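Long-range contacts in UDP-glucose:anthocyanidin 3-O-glucosyltransferase (Clitoria ternatea, PDB 4REL), which belongs to the plant glycosyltransferases of GT-B fold, built from two Rossmann-like domains, and is modelled here with kaempferol bound: residues Ala286-Glu291 and Asn393-Ser398; Leu300-Leu305 and Val322-Pro327; Lys4-Ile9 and Ala102-Ser107. All coordinates share one frame; numbering follows the deposited sequence. Where two conformers were deposited one is given.

Contact 1 (Ala286-Glu291 and Asn393-Ser398); sequences AEALEE and NGFVKS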
# COMPACT_ATOMS: atom_id res chain seq x y z
N ALA A 286 14.32 -6.32 19.16
CA ALA A 286 14.05 -6.56 20.58
C ALA A 286 15.12 -5.96 21.50
O ALA A 286 14.79 -5.28 22.48
CB ALA A 286 13.87 -8.06 20.86
N GLU A 287 16.39 -6.20 21.19
CA GLU A 287 17.48 -5.66 22.01
C GLU A 287 17.43 -4.14 22.11
O GLU A 287 17.64 -3.56 23.19
CB GLU A 287 18.83 -6.10 21.44
CG GLU A 287 19.08 -7.58 21.57
CD GLU A 287 20.38 -8.00 20.94
OE1 GLU A 287 20.99 -7.18 20.22
OE2 GLU A 287 20.79 -9.16 21.16
N ALA A 288 17.18 -3.49 20.97
CA ALA A 288 17.14 -2.02 20.91
C ALA A 288 15.95 -1.49 21.68
O ALA A 288 16.06 -0.52 22.42
CB ALA A 288 17.10 -1.54 19.48
N LEU A 289 14.80 -2.13 21.51
CA LEU A 289 13.61 -1.69 22.23
C LEU A 289 13.84 -1.78 23.74
O LEU A 289 13.57 -0.83 24.47
CB LEU A 289 12.39 -2.52 21.83
CG LEU A 289 11.74 -2.16 20.49
CD1 LEU A 289 10.59 -3.13 20.18
CD2 LEU A 289 11.24 -0.73 20.48
N GLU A 290 14.37 -2.91 24.19
CA GLU A 290 14.62 -3.09 25.62
C GLU A 290 15.64 -2.08 26.14
O GLU A 290 15.44 -1.44 27.17
CB GLU A 290 15.09 -4.52 25.94
CG GLU A 290 15.38 -4.71 27.42
CD GLU A 290 15.58 -6.16 27.81
OE1 GLU A 290 15.59 -7.04 26.92
OE2 GLU A 290 15.71 -6.43 29.03
N GLU A 291 16.74 -1.94 25.41
CA GLU A 291 17.81 -1.06 25.86
C GLU A 291 17.38 0.40 25.86
O GLU A 291 17.81 1.18 26.70
CB GLU A 291 19.07 -1.26 25.01
CG GLU A 291 20.37 -1.10 25.79
CD GLU A 291 21.17 0.12 25.36
OE1 GLU A 291 21.33 0.33 24.13
OE2 GLU A 291 21.64 0.86 26.24
N ASN A 393 22.43 -0.86 18.23
CA ASN A 393 22.91 0.50 18.42
C ASN A 393 22.28 1.51 17.47
O ASN A 393 21.92 2.61 17.88
CB ASN A 393 24.44 0.56 18.36
CG ASN A 393 25.09 -0.14 19.55
OD1 ASN A 393 24.43 -0.44 20.55
ND2 ASN A 393 26.39 -0.41 19.44
N GLY A 394 22.13 1.13 16.20
CA GLY A 394 21.58 2.04 15.21
C GLY A 394 20.12 2.38 15.47
O GLY A 394 19.72 3.54 15.38
N PHE A 395 19.33 1.36 15.80
CA PHE A 395 17.91 1.54 16.06
C PHE A 395 17.69 2.36 17.34
O PHE A 395 16.80 3.21 17.38
CB PHE A 395 17.23 0.17 16.11
CG PHE A 395 15.73 0.21 16.23
CD1 PHE A 395 14.99 1.30 15.80
CD2 PHE A 395 15.06 -0.87 16.78
CE1 PHE A 395 13.62 1.32 15.93
CE2 PHE A 395 13.68 -0.87 16.91
CZ PHE A 395 12.96 0.23 16.48
N VAL A 396 18.49 2.11 18.37
CA VAL A 396 18.41 2.91 19.59
C VAL A 396 18.63 4.38 19.25
O VAL A 396 17.92 5.25 19.75
CB VAL A 396 19.44 2.46 20.66
CG1 VAL A 396 19.61 3.51 21.75
CG2 VAL A 396 19.01 1.14 21.29
N LYS A 397 19.62 4.66 18.40
CA LYS A 397 19.89 6.04 18.01
C LYS A 397 18.70 6.66 17.28
O LYS A 397 18.33 7.79 17.57
CB LYS A 397 21.17 6.16 17.18
CG LYS A 397 22.44 5.90 18.00
CD LYS A 397 23.70 5.92 17.15
CE LYS A 397 24.93 5.55 17.98
NZ LYS A 397 26.19 5.63 17.20
N SER A 398 18.08 5.90 16.37
CA SER A 398 16.92 6.42 15.63
C SER A 398 15.74 6.68 16.56
O SER A 398 15.02 7.67 16.40
CB SER A 398 16.52 5.47 14.50
OG SER A 398 17.56 5.39 13.54
O HOH W 1 22.96 1.12 22.04

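Contact 2 (Leu300-Leu305 and Val322-Pro327); sequences LKESLL and VVSWVP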
# COMPACT_ATOMS: atom_id res chain seq x y z
N LEU A 300 3.81 -8.30 16.28
CA LEU A 300 4.77 -9.31 15.85
C LEU A 300 4.06 -10.64 15.67
O LEU A 300 3.33 -11.09 16.56
CB LEU A 300 5.87 -9.45 16.92
CG LEU A 300 6.96 -10.50 16.71
CD1 LEU A 300 7.87 -10.13 15.55
CD2 LEU A 300 7.79 -10.69 17.97
N LYS A 301 4.26 -11.29 14.51
CA LYS A 301 3.67 -12.61 14.28
C LYS A 301 4.07 -13.61 15.35
O LYS A 301 5.23 -13.67 15.78
CB LYS A 301 4.05 -13.15 12.90
CG LYS A 301 3.26 -12.53 11.75
CD LYS A 301 3.58 -13.21 10.42
CE LYS A 301 2.95 -12.46 9.26
NZ LYS A 301 3.34 -13.01 7.93
N GLU A 302 3.09 -14.42 15.74
CA GLU A 302 3.22 -15.42 16.79
C GLU A 302 4.41 -16.35 16.59
O GLU A 302 5.09 -16.73 17.55
CB GLU A 302 1.92 -16.23 16.76
CG GLU A 302 1.66 -17.10 17.94
CD GLU A 302 0.26 -17.67 17.89
OE1 GLU A 302 0.07 -18.76 17.31
OE2 GLU A 302 -0.66 -17.02 18.42
N SER A 303 4.66 -16.71 15.34
CA SER A 303 5.71 -17.67 15.02
C SER A 303 7.10 -17.11 15.26
O SER A 303 8.08 -17.86 15.30
CB SER A 303 5.56 -18.12 13.56
OG SER A 303 5.37 -17.00 12.72
N LEU A 304 7.19 -15.80 15.45
CA LEU A 304 8.46 -15.16 15.73
C LEU A 304 8.78 -15.04 17.22
O LEU A 304 9.88 -14.64 17.59
CB LEU A 304 8.53 -13.79 15.04
CG LEU A 304 8.49 -13.88 13.51
CD1 LEU A 304 8.29 -12.53 12.87
CD2 LEU A 304 9.76 -14.53 12.98
N LEU A 305 7.82 -15.38 18.08
CA LEU A 305 8.05 -15.25 19.52
C LEU A 305 9.25 -16.08 19.98
O LEU A 305 9.99 -15.68 20.87
CB LEU A 305 6.81 -15.62 20.33
CG LEU A 305 5.61 -14.70 20.15
CD1 LEU A 305 4.42 -15.22 20.96
CD2 LEU A 305 5.98 -13.30 20.61
N VAL A 322 4.03 -6.84 23.43
CA VAL A 322 4.36 -7.59 22.22
C VAL A 322 3.15 -8.45 21.91
O VAL A 322 2.81 -9.35 22.69
CB VAL A 322 5.61 -8.45 22.44
CG1 VAL A 322 5.91 -9.29 21.20
CG2 VAL A 322 6.81 -7.56 22.80
N VAL A 323 2.47 -8.15 20.80
CA VAL A 323 1.18 -8.77 20.52
C VAL A 323 1.11 -9.21 19.06
O VAL A 323 1.89 -8.75 18.23
CB VAL A 323 0.03 -7.81 20.82
CG1 VAL A 323 -0.01 -7.48 22.32
CG2 VAL A 323 0.17 -6.54 20.01
N SER A 324 0.18 -10.11 18.76
CA SER A 324 0.07 -10.67 17.42
C SER A 324 -0.68 -9.74 16.47
O SER A 324 -0.48 -9.80 15.26
CB SER A 324 -0.64 -12.03 17.47
OG SER A 324 0.11 -12.95 18.25
N TRP A 325 -1.53 -8.89 17.03
CA TRP A 325 -2.37 -7.99 16.24
C TRP A 325 -2.72 -6.73 17.02
O TRP A 325 -2.91 -6.78 18.23
CB TRP A 325 -3.65 -8.73 15.83
CG TRP A 325 -4.70 -7.84 15.22
CD1 TRP A 325 -4.85 -7.55 13.89
CD2 TRP A 325 -5.73 -7.12 15.91
NE1 TRP A 325 -5.92 -6.70 13.71
CE2 TRP A 325 -6.47 -6.42 14.93
CE3 TRP A 325 -6.10 -7.01 17.25
CZ2 TRP A 325 -7.56 -5.61 15.27
CZ3 TRP A 325 -7.18 -6.21 17.58
CH2 TRP A 325 -7.90 -5.52 16.59
N VAL A 326 -2.79 -5.60 16.32
CA VAL A 326 -3.33 -4.37 16.90
C VAL A 326 -4.33 -3.74 15.94
O VAL A 326 -4.25 -3.97 14.73
CB VAL A 326 -2.21 -3.32 17.21
CG1 VAL A 326 -1.18 -3.90 18.14
CG2 VAL A 326 -1.56 -2.84 15.93
N PRO A 327 -5.28 -2.96 16.47
CA PRO A 327 -6.12 -2.13 15.59
C PRO A 327 -5.27 -0.94 15.11
O PRO A 327 -5.27 0.12 15.75
CB PRO A 327 -7.25 -1.69 16.51
CG PRO A 327 -6.64 -1.67 17.89
CD PRO A 327 -5.59 -2.77 17.90
O HOH W 2 2.88 -12.35 19.09
O HOH W 3 -1.06 -14.78 19.63

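Contact 3 (Lys4-Ile9 and Ala102-Ser107); sequences KQHVAI and AETKQS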
# COMPACT_ATOMS: atom_id res chain seq x y z
N LYS A 4 -28.16 0.67 -17.34
CA LYS A 4 -27.44 -0.54 -17.71
C LYS A 4 -25.96 -0.39 -17.42
O LYS A 4 -25.16 -1.16 -17.94
CB LYS A 4 -27.65 -0.86 -19.20
CG LYS A 4 -29.11 -1.05 -19.59
CD LYS A 4 -29.25 -1.65 -20.99
CE LYS A 4 -30.70 -2.00 -21.32
NZ LYS A 4 -30.89 -2.42 -22.74
N GLN A 5 -25.59 0.60 -16.60
CA GLN A 5 -24.18 0.80 -16.23
C GLN A 5 -23.70 -0.37 -15.37
O GLN A 5 -24.34 -0.75 -14.38
CB GLN A 5 -23.96 2.12 -15.49
CG GLN A 5 -24.36 3.37 -16.29
CD GLN A 5 -23.87 3.32 -17.73
OE1 GLN A 5 -24.62 2.93 -18.63
NE2 GLN A 5 -22.63 3.71 -17.95
N HIS A 6 -22.56 -0.94 -15.74
CA HIS A 6 -22.08 -2.16 -15.10
C HIS A 6 -20.57 -2.18 -15.09
O HIS A 6 -19.93 -2.37 -16.13
CB HIS A 6 -22.64 -3.39 -15.82
CG HIS A 6 -22.17 -4.70 -15.26
ND1 HIS A 6 -22.30 -5.89 -15.93
CD2 HIS A 6 -21.60 -5.00 -14.06
CE1 HIS A 6 -21.81 -6.87 -15.20
NE2 HIS A 6 -21.38 -6.36 -14.06
N VAL A 7 -20.00 -1.99 -13.91
CA VAL A 7 -18.55 -1.91 -13.75
C VAL A 7 -18.03 -3.26 -13.26
O VAL A 7 -18.53 -3.81 -12.27
CB VAL A 7 -18.19 -0.82 -12.73
CG1 VAL A 7 -16.68 -0.69 -12.59
CG2 VAL A 7 -18.80 0.51 -13.16
N ALA A 8 -17.05 -3.81 -13.96
CA ALA A 8 -16.39 -5.02 -13.49
C ALA A 8 -15.10 -4.60 -12.85
O ALA A 8 -14.40 -3.73 -13.38
CB ALA A 8 -16.12 -5.97 -14.65
N ILE A 9 -14.77 -5.21 -11.71
CA ILE A 9 -13.60 -4.82 -10.94
C ILE A 9 -12.70 -6.02 -10.72
O ILE A 9 -13.15 -7.07 -10.26
CB ILE A 9 -14.01 -4.22 -9.57
CG1 ILE A 9 -14.89 -2.98 -9.78
CG2 ILE A 9 -12.77 -3.84 -8.77
CD1 ILE A 9 -16.37 -3.24 -9.53
N ALA A 102 -23.94 -12.80 -16.60
CA ALA A 102 -25.06 -13.74 -16.42
C ALA A 102 -25.95 -13.35 -15.24
O ALA A 102 -27.17 -13.43 -15.32
CB ALA A 102 -24.55 -15.18 -16.26
N GLU A 103 -25.34 -12.89 -14.15
CA GLU A 103 -26.10 -12.55 -12.94
C GLU A 103 -26.84 -11.23 -13.10
O GLU A 103 -28.02 -11.11 -12.74
CB GLU A 103 -25.17 -12.49 -11.72
CG GLU A 103 -25.84 -11.97 -10.44
CD GLU A 103 -26.95 -12.88 -9.93
OE1 GLU A 103 -27.01 -14.05 -10.35
OE2 GLU A 103 -27.76 -12.43 -9.09
N THR A 104 -26.16 -10.23 -13.66
CA THR A 104 -26.75 -8.89 -13.78
C THR A 104 -27.64 -8.74 -15.01
O THR A 104 -28.46 -7.83 -15.08
CB THR A 104 -25.66 -7.80 -13.85
OG1 THR A 104 -24.86 -8.01 -15.03
CG2 THR A 104 -24.78 -7.83 -12.61
N LYS A 105 -27.45 -9.63 -15.98
CA LYS A 105 -28.07 -9.53 -17.31
C LYS A 105 -27.68 -8.25 -18.05
O LYS A 105 -28.41 -7.77 -18.93
CB LYS A 105 -29.60 -9.68 -17.23
CG LYS A 105 -30.04 -10.95 -16.51
CD LYS A 105 -31.56 -11.13 -16.55
CE LYS A 105 -31.99 -12.47 -15.96
NZ LYS A 105 -31.40 -13.66 -16.67
N GLN A 106 -26.51 -7.72 -17.70
CA GLN A 106 -26.01 -6.46 -18.26
C GLN A 106 -24.61 -6.65 -18.79
O GLN A 106 -23.75 -7.17 -18.09
CB GLN A 106 -25.97 -5.37 -17.19
CG GLN A 106 -27.32 -5.02 -16.55
CD GLN A 106 -27.16 -4.07 -15.37
OE1 GLN A 106 -26.25 -4.21 -14.56
NE2 GLN A 106 -28.04 -3.08 -15.28
N SER A 107 -24.36 -6.21 -20.02
CA SER A 107 -23.01 -6.20 -20.55
C SER A 107 -22.19 -5.24 -19.68
O SER A 107 -22.71 -4.26 -19.15
CB SER A 107 -23.01 -5.75 -22.01
OG SER A 107 -23.53 -4.44 -22.14
O HOH W 4 -24.89 -2.74 -19.93
O HOH W 5 -27.11 -0.89 -13.68

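Contact 1 (Ala286-Glu291 and Asn393-Ser398)
Ala-288 sets its methyl group between Phe-395 and Val-396, a small example of how a short side chain lets a ring and a valine branch reach a neighbouring helix. CB of Ala-288 comes within 3.4 Å of CD2 of Phe-395, meeting the ring obliquely, and lies 3.8 Å from CG2 of Val-396. With CG of Phe-395 anti to the backbone N (chi1 -174°), the ring lies against helix 279-292, and CG of Leu-289 is 4.3 Å from CE2 of Phe-395. Val-396 uses a single branch: CG2 rests 3.6 Å from the carbonyl O of Ala-288. In one of its two deposited conformers, Glu-291 bends at chi2 and crosses the valine at about a right angle. No direct hydrogen bond joins the segments. A water 2.6 Å from OD1 of Asn-393 donates to it at the exposed margin of a largely apolar contact; its second bond, to OE1 of Glu-291, holds for that conformer alone. The axes of the two segments approach to 8.4 Å at a crossing angle of -46°. Both helices pack on the C-terminal parallel sheet: Leu-289 rests on Phe-296 and Trp-298 of strand 296-299, and Phe-395 on Ile-360 of strand 359-361.

Contact 2 (Leu300-Leu305 and Val322-Pro327)
The amide of Leu-300 donates to the carbonyl O of Val-323 in a nearly straight bond (N to O 2.8 Å, 172° at the hydrogen), with the donor almost in line with the C=O. It illustrates how pairing between parallel strands can run on past the end of one of them: in the Rossmann-like C-terminal domain of this GT-B protein, strand 296-299 lies beside the sheet's outermost strand, 320-323, and Val-323 also bonds through its backbone to Trp-298. Beyond this bond, the chains remain close through a CA-H...O contact, in which the CA-H of Ser-324 is directed almost straight at O of Leu-300 (171° at the hydrogen).

On the apolar side, Val-322 presents CG1 to two leucines. That methyl, anti to the backbone N (chi1 177°), lies 4.0 Å from CD2 of Leu-300 and 4.1 Å from CD2 of Leu-305. The two approaches differ: Leu-300 runs alongside the valine with the same heading, whereas Leu-305 passes it with the reverse heading. Together they tie the turn after strand 296-299 to the sheet edge, with Leu-308 a further neighbour of Leu-300 and Phe-296 of Val-322.

On the polar side two waters make the links, and the carboxylate of Glu-302 reaches the hydroxyl of Ser-324 through one of them. The first water joins OG of Ser-324 to O of Leu-300; the second lies 2.6 Å from that same OG and donates to OE2 of Glu-302.

Contact 3 (Lys4-Ile9 and Ala102-Ser107)
ND1 of His-6 donates to the carbonyl O of Gln-106 at 2.9 Å, a moderately bent bond with 147° at the hydrogen. The acceptor lies in the imidazole plane at the ring's edge, while the donor stands above the plane of the carbonyl. A ring held at both nitrogens has little freedom to turn, and His-6 illustrates this: its NE2 is hydrogen-bonded to OG of Ser-38. A first torsion of 178°, CG anti to the backbone N, lays the ring against Thr-104 and Gln-106. CG2 of Thr-104 sits over one face, offset toward the rim, in a CH-pi contact 4.3 Å from the centroid of the His-6 ring. OG1 of Thr-104 accepts from N of Gln-106 (3.2 Å), forming an ST turn as the chain leaves the helix, and is also hydrogen-bonded to O of Ala-100.

Gln-106 extends beyond CG and runs past the residues leading into strand 6-10, its NE2 3.6 Å from CA of Lys-4 and its OE1 held by Ser-36. Two waters complete the bridge. One donates to O of Lys-4 and O of Ser-107; the other accepts from NE2 of Gln-106 and lies 2.9 Å from O of Gln-5.

The contact joins the C-terminal end of helix 89-104 to the start of strand 6-10, an interior strand of the N-terminal parallel sheet, with strand 36-42 on one side and strand 110-114 on the other.

Overall arrangement
The three contacts sample both halves of a GT-B fold. Contact 3 comes first along the chain and belongs to the seven-stranded N-terminal sheet; contacts 1 and 2 follow, both associated with the six-stranded C-terminal sheet. Contact 2 falls within the span of chain that contact 1 brings together, and strand 296-299 links them: helix 279-292 packs on it and 300-305 follows it. Their centres are about 19 Å apart, and they do not touch. Contact 3 lies about 54 Å from contact 1 and about 42 Å from contact 2, centre to centre, with contact 1 across the chain's centre from it. Each contact lies within one domain, and none spans the two.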